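Mevalonate kinase (Staphylococcus aureus, PDB 2X7I) probably phosphorylates mevalonate with ATP to give 5-phosphomevalonate, an early step of the mevalonate route to isoprenoids, as a GHMP-family kinase. Local coordinates at residues 205-217 with 231-243. Residues are numbered along the deposited sequence; the frame is centred on the assembly and turned at random. Where two conformers were deposited one is given.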
loop_
_atom_site.group_PDB
_atom_site.type_symbol
_atom_site.label_atom_id
_atom_site.label_comp_id
_atom_site.label_asym_id
_atom_site.label_seq_id
_atom_site.Cartn_x
_atom_site.Cartn_y
_atom_site.Cartn_z
ATOM N N SER A 205 -8.994 -21.762 -9.441
ATOM C CA SER A 205 -9.942 -21.256 -10.425
ATOM C C SER A 205 -10.268 -19.778 -10.182
ATOM O O SER A 205 -10.492 -19.039 -11.132
ATOM C CB SER A 205 -11.220 -22.100 -10.418
ATOM O OG SER A 205 -11.711 -22.260 -9.098
ATOM N N HIS A 206 -10.287 -19.352 -8.920
ATOM C CA HIS A 206 -10.486 -17.932 -8.595
ATOM C C HIS A 206 -9.326 -17.068 -9.092
ATOM O O HIS A 206 -9.548 -15.982 -9.611
ATOM C CB HIS A 206 -10.683 -17.696 -7.088
ATOM C CG HIS A 206 -10.800 -16.244 -6.716
ATOM N ND1 HIS A 206 -11.802 -15.431 -7.201
ATOM C CD2 HIS A 206 -10.055 -15.466 -5.894
ATOM C CE1 HIS A 206 -11.661 -14.214 -6.710
ATOM N NE2 HIS A 206 -10.610 -14.208 -5.913
ATOM N N VAL A 207 -8.106 -17.566 -8.927
ATOM C CA VAL A 207 -6.903 -16.870 -9.371
ATOM C C VAL A 207 -6.822 -16.891 -10.888
ATOM O O VAL A 207 -6.359 -15.933 -11.496
ATOM C CB VAL A 207 -5.606 -17.504 -8.790
ATOM C CG1 VAL A 207 -4.406 -16.623 -9.110
ATOM C CG2 VAL A 207 -5.724 -17.693 -7.284
ATOM N N LYS A 208 -7.262 -17.991 -11.489
ATOM C CA LYS A 208 -7.414 -18.070 -12.937
ATOM C C LYS A 208 -8.395 -16.993 -13.411
ATOM O O LYS A 208 -8.103 -16.254 -14.353
ATOM C CB LYS A 208 -7.878 -19.469 -13.358
ATOM C CG LYS A 208 -8.225 -19.604 -14.842
ATOM C CD LYS A 208 -8.382 -21.064 -15.258
ATOM C CE LYS A 208 -8.520 -21.202 -16.785
ATOM N NZ LYS A 208 -8.563 -22.639 -17.246
ATOM N N HIS A 209 -9.517 -16.853 -12.709
ATOM C CA HIS A 209 -10.552 -15.890 -13.108
ATOM C C HIS A 209 -10.161 -14.430 -12.888
ATOM O O HIS A 209 -10.518 -13.578 -13.698
ATOM C CB HIS A 209 -11.888 -16.176 -12.409
ATOM C CG HIS A 209 -12.419 -17.549 -12.664
ATOM N ND1 HIS A 209 -13.195 -18.224 -11.749
ATOM C CD2 HIS A 209 -12.250 -18.392 -13.711
ATOM C CE1 HIS A 209 -13.495 -19.420 -12.227
ATOM N NE2 HIS A 209 -12.934 -19.547 -13.417
ATOM N N ILE A 210 -9.437 -14.113 -11.814
ATOM C CA ILE A 210 -9.084 -12.706 -11.607
ATOM C C ILE A 210 -8.105 -12.261 -12.713
ATOM O O ILE A 210 -8.055 -11.092 -13.073
ATOM C CB ILE A 210 -8.576 -12.375 -10.160
ATOM C CG1 ILE A 210 -7.122 -12.766 -9.962
ATOM C CG2 ILE A 210 -9.460 -12.992 -9.083
ATOM C CD1 ILE A 210 -6.189 -11.653 -10.296
ATOM N N GLY A 211 -7.357 -13.214 -13.263
ATOM C CA GLY A 211 -6.535 -12.980 -14.438
ATOM C C GLY A 211 -7.283 -12.270 -15.546
ATOM O O GLY A 211 -6.846 -11.207 -15.997
ATOM N N LYS A 212 -8.410 -12.834 -15.989
ATOM C CA LYS A 212 -9.246 -12.145 -16.986
ATOM C C LYS A 212 -9.830 -10.826 -16.462
ATOM O O LYS A 212 -9.947 -9.873 -17.218
ATOM C CB LYS A 212 -10.356 -13.046 -17.589
ATOM C CG LYS A 212 -11.163 -13.915 -16.622
ATOM C CD LYS A 212 -12.183 -14.787 -17.377
ATOM C CE LYS A 212 -12.376 -16.161 -16.733
ATOM N NZ LYS A 212 -11.246 -17.108 -17.017
ATOM N N LEU A 213 -10.175 -10.762 -15.176
ATOM C CA LEU A 213 -10.684 -9.515 -14.587
ATOM C C LEU A 213 -9.630 -8.401 -14.507
ATOM O O LEU A 213 -9.979 -7.228 -14.594
ATOM C CB LEU A 213 -11.286 -9.768 -13.206
ATOM C CG LEU A 213 -12.562 -10.616 -13.200
ATOM C CD1 LEU A 213 -12.917 -11.044 -11.778
ATOM C CD2 LEU A 213 -13.718 -9.859 -13.843
ATOM N N VAL A 214 -8.360 -8.767 -14.324
ATOM C CA VAL A 214 -7.254 -7.805 -14.378
ATOM C C VAL A 214 -7.078 -7.256 -15.804
ATOM O O VAL A 214 -6.708 -6.094 -15.981
ATOM C CB VAL A 214 -5.911 -8.430 -13.888
ATOM C CG1 VAL A 214 -4.736 -7.500 -14.173
ATOM C CG2 VAL A 214 -5.979 -8.765 -12.405
ATOM N N LEU A 215 -7.347 -8.087 -16.810
ATOM C CA LEU A 215 -7.234 -7.669 -18.207
ATOM C C LEU A 215 -8.303 -6.628 -18.547
ATOM O O LEU A 215 -8.010 -5.612 -19.175
ATOM C CB LEU A 215 -7.337 -8.874 -19.150
ATOM C CG LEU A 215 -7.209 -8.599 -20.651
ATOM C CD1 LEU A 215 -5.974 -7.747 -20.956
ATOM C CD2 LEU A 215 -7.193 -9.907 -21.450
ATOM N N ARG A 216 -9.536 -6.874 -18.120
ATOM C CA ARG A 216 -10.599 -5.890 -18.301
ATOM C C ARG A 216 -10.356 -4.617 -17.480
ATOM O O ARG A 216 -10.711 -3.530 -17.912
ATOM C CB ARG A 216 -11.946 -6.482 -17.917
ATOM C CG ARG A 216 -12.397 -7.643 -18.791
ATOM C CD ARG A 216 -13.583 -8.370 -18.145
ATOM N NE ARG A 216 -14.644 -7.445 -17.711
ATOM C CZ ARG A 216 -15.729 -7.817 -17.029
ATOM N NH1 ARG A 216 -15.918 -9.094 -16.702
ATOM N NH2 ARG A 216 -16.638 -6.909 -16.680
ATOM N N ALA A 217 -9.771 -4.765 -16.296
ATOM C CA ALA A 217 -9.460 -3.623 -15.421
ATOM C C ALA A 217 -8.433 -2.663 -16.021
ATOM O O ALA A 217 -8.494 -1.467 -15.784
ATOM C CB ALA A 217 -8.971 -4.122 -14.075
ATOM N N ASP A 231 -18.335 -2.745 -11.598
ATOM C CA ASP A 231 -18.726 -4.054 -12.109
ATOM C C ASP A 231 -17.634 -5.092 -11.807
ATOM O O ASP A 231 -17.897 -6.119 -11.180
ATOM C CB ASP A 231 -19.001 -3.954 -13.610
ATOM C CG ASP A 231 -19.283 -5.297 -14.260
ATOM O OD1 ASP A 231 -19.482 -6.306 -13.554
ATOM O OD2 ASP A 231 -19.308 -5.339 -15.504
ATOM N N ILE A 232 -16.409 -4.796 -12.225
ATOM C CA ILE A 232 -15.267 -5.694 -12.024
ATOM C C ILE A 232 -15.026 -6.021 -10.547
ATOM O O ILE A 232 -14.784 -7.174 -10.211
ATOM C CB ILE A 232 -13.983 -5.116 -12.687
ATOM C CG1 ILE A 232 -14.124 -5.186 -14.214
ATOM C CG2 ILE A 232 -12.745 -5.867 -12.242
ATOM C CD1 ILE A 232 -13.113 -4.371 -14.963
ATOM N N PHE A 233 -15.104 -5.022 -9.672
ATOM C CA PHE A 233 -14.978 -5.267 -8.222
ATOM C C PHE A 233 -16.023 -6.287 -7.758
ATOM O O PHE A 233 -15.699 -7.232 -7.051
ATOM C CB PHE A 233 -15.155 -3.977 -7.418
ATOM C CG PHE A 233 -13.869 -3.228 -7.125
ATOM C CD1 PHE A 233 -12.824 -3.185 -8.043
ATOM C CD2 PHE A 233 -13.728 -2.539 -5.932
ATOM C CE1 PHE A 233 -11.657 -2.485 -7.764
ATOM C CE2 PHE A 233 -12.562 -1.841 -5.643
ATOM C CZ PHE A 233 -11.527 -1.815 -6.571
ATOM N N ASN A 234 -17.278 -6.084 -8.164
ATOM C CA ASN A 234 -18.388 -6.928 -7.716
ATOM C C ASN A 234 -18.320 -8.340 -8.307
ATOM O O ASN A 234 -18.704 -9.315 -7.652
ATOM C CB ASN A 234 -19.729 -6.263 -8.043
ATOM C CG ASN A 234 -19.993 -5.018 -7.194
ATOM O OD1 ASN A 234 -19.762 -5.025 -5.981
ATOM N ND2 ASN A 234 -20.510 -3.960 -7.824
ATOM N N GLU A 235 -17.815 -8.444 -9.535
ATOM C CA GLU A 235 -17.552 -9.745 -10.155
ATOM C C GLU A 235 -16.445 -10.502 -9.439
ATOM O O GLU A 235 -16.573 -11.705 -9.209
ATOM C CB GLU A 235 -17.221 -9.599 -11.649
ATOM C CG GLU A 235 -18.409 -9.108 -12.457
ATOM C CD GLU A 235 -18.338 -9.445 -13.939
ATOM O OE1 GLU A 235 -17.970 -10.595 -14.289
ATOM O OE2 GLU A 235 -18.694 -8.569 -14.758
ATOM N N CYS A 236 -15.366 -9.804 -9.081
ATOM C CA CYS A 236 -14.249 -10.396 -8.327
ATOM C C CYS A 236 -14.751 -11.005 -7.027
ATOM O O CYS A 236 -14.423 -12.140 -6.685
ATOM C CB CYS A 236 -13.191 -9.345 -7.965
ATOM S SG CYS A 236 -12.192 -8.696 -9.312
ATOM N N HIS A 237 -15.548 -10.225 -6.300
ATOM C CA HIS A 237 -16.030 -10.640 -4.988
ATOM C C HIS A 237 -16.957 -11.848 -5.041
ATOM O O HIS A 237 -16.793 -12.791 -4.265
ATOM C CB HIS A 237 -16.740 -9.499 -4.272
ATOM C CG HIS A 237 -17.031 -9.803 -2.840
ATOM N ND1 HIS A 237 -16.034 -10.084 -1.929
ATOM C CD2 HIS A 237 -18.202 -9.927 -2.172
ATOM C CE1 HIS A 237 -16.581 -10.335 -0.752
ATOM N NE2 HIS A 237 -17.894 -10.247 -0.873
ATOM N N ALA A 238 -17.934 -11.789 -5.949
ATOM C CA ALA A 238 -18.860 -12.883 -6.192
ATOM C C ALA A 238 -18.109 -14.151 -6.587
ATOM O O ALA A 238 -18.420 -15.237 -6.089
ATOM C CB ALA A 238 -19.873 -12.494 -7.281
ATOM N N ASP A 239 -17.120 -14.006 -7.467
ATOM C CA ASP A 239 -16.274 -15.128 -7.870
ATOM C C ASP A 239 -15.577 -15.756 -6.664
ATOM O O ASP A 239 -15.595 -16.981 -6.517
ATOM C CB ASP A 239 -15.221 -14.704 -8.903
ATOM C CG ASP A 239 -14.472 -15.890 -9.494
ATOM O OD1 ASP A 239 -13.383 -16.220 -8.981
ATOM O OD2 ASP A 239 -14.982 -16.518 -10.453
ATOM N N LEU A 240 -14.981 -14.924 -5.808
ATOM C CA LEU A 240 -14.322 -15.410 -4.588
ATOM C C LEU A 240 -15.297 -16.183 -3.704
ATOM O O LEU A 240 -14.988 -17.282 -3.237
ATOM C CB LEU A 240 -13.716 -14.251 -3.776
ATOM C CG LEU A 240 -13.062 -14.635 -2.436
ATOM C CD1 LEU A 240 -11.740 -15.360 -2.660
ATOM C CD2 LEU A 240 -12.868 -13.414 -1.554
ATOM N N LYS A 241 -16.469 -15.593 -3.482
ATOM C CA LYS A 241 -17.478 -16.158 -2.588
ATOM C C LYS A 241 -18.086 -17.439 -3.149
ATOM O O LYS A 241 -18.383 -18.370 -2.408
ATOM C CB LYS A 241 -18.601 -15.156 -2.344
ATOM C CG LYS A 241 -18.216 -13.919 -1.563
ATOM C CD LYS A 241 -19.343 -13.495 -0.606
ATOM C CE LYS A 241 -20.705 -13.337 -1.295
ATOM N NZ LYS A 241 -21.806 -13.919 -0.457
ATOM N N ALA A 242 -18.281 -17.464 -4.464
ATOM C CA ALA A 242 -18.765 -18.645 -5.155
ATOM C C ALA A 242 -17.824 -19.835 -4.956
ATOM O O ALA A 242 -18.277 -20.967 -4.805
ATOM C CB ALA A 242 -18.924 -18.344 -6.646
ATOM N N LEU A 243 -16.519 -19.563 -4.939
ATOM C CA LEU A 243 -15.501 -20.618 -4.998
ATOM C C LEU A 243 -14.795 -20.904 -3.679
ATOM O O LEU A 243 -13.978 -21.812 -3.618
ATOM C CB LEU A 243 -14.449 -20.270 -6.060
ATOM C CG LEU A 243 -14.949 -20.308 -7.504
ATOM C CD1 LEU A 243 -13.869 -19.790 -8.434
ATOM C CD2 LEU A 243 -15.397 -21.729 -7.888
#
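His-206 reaches across to the helix of 231-243 and lodges as a knob among Cys-236, Asp-239, Leu-240 and Leu-243. Its ND1 donates to Asp-239 OD1 at 2.5 Å, a nearly straight bond that lies in the ring plane and takes the anti lone pair of the carboxylate. Ring and carboxylate are nearly coplanar. Leu-240 lies over one ring face, with CD1 3.9 Å from the centroid in a CH-pi contact, and Ile-210 CG2 sits over the rim of the opposite face. A chi1 of 176° swings CG away from the backbone N and sends the ring toward the partner helix. His-209 meets the same carboxylate almost perpendicularly, its ND1 giving weak bonds to OD2 and OD1; the ring sits too close to Ser-205 O, which makes this bonding tentative. These two helices, 203-222 and 226-243, form an antiparallel hairpin in the C-terminal half of the GHMP kinase fold; the axes of the two segments come within 9.7 Å at 167°. Midway along, Leu-213 CB faces Ile-232 CG2 at 4.3 Å, and its CD2 meets Glu-235 CB. Near the other end, the Arg-216 chain kinks at chi3 (49°), turning the guanidinium edge toward two acids: NH2 forms salt bridges with Glu-235 OE2 and Asp-231 OD2, each 3.3 Å away, while Ile-232 CG1 lies over its face. Ile-232 CD1 also touches Ala-217, and both residues rest on Ile-18. Behind the pair, Phe-233 and Asn-234 touch strand 264-267, and Val-214 leans on Trp-158.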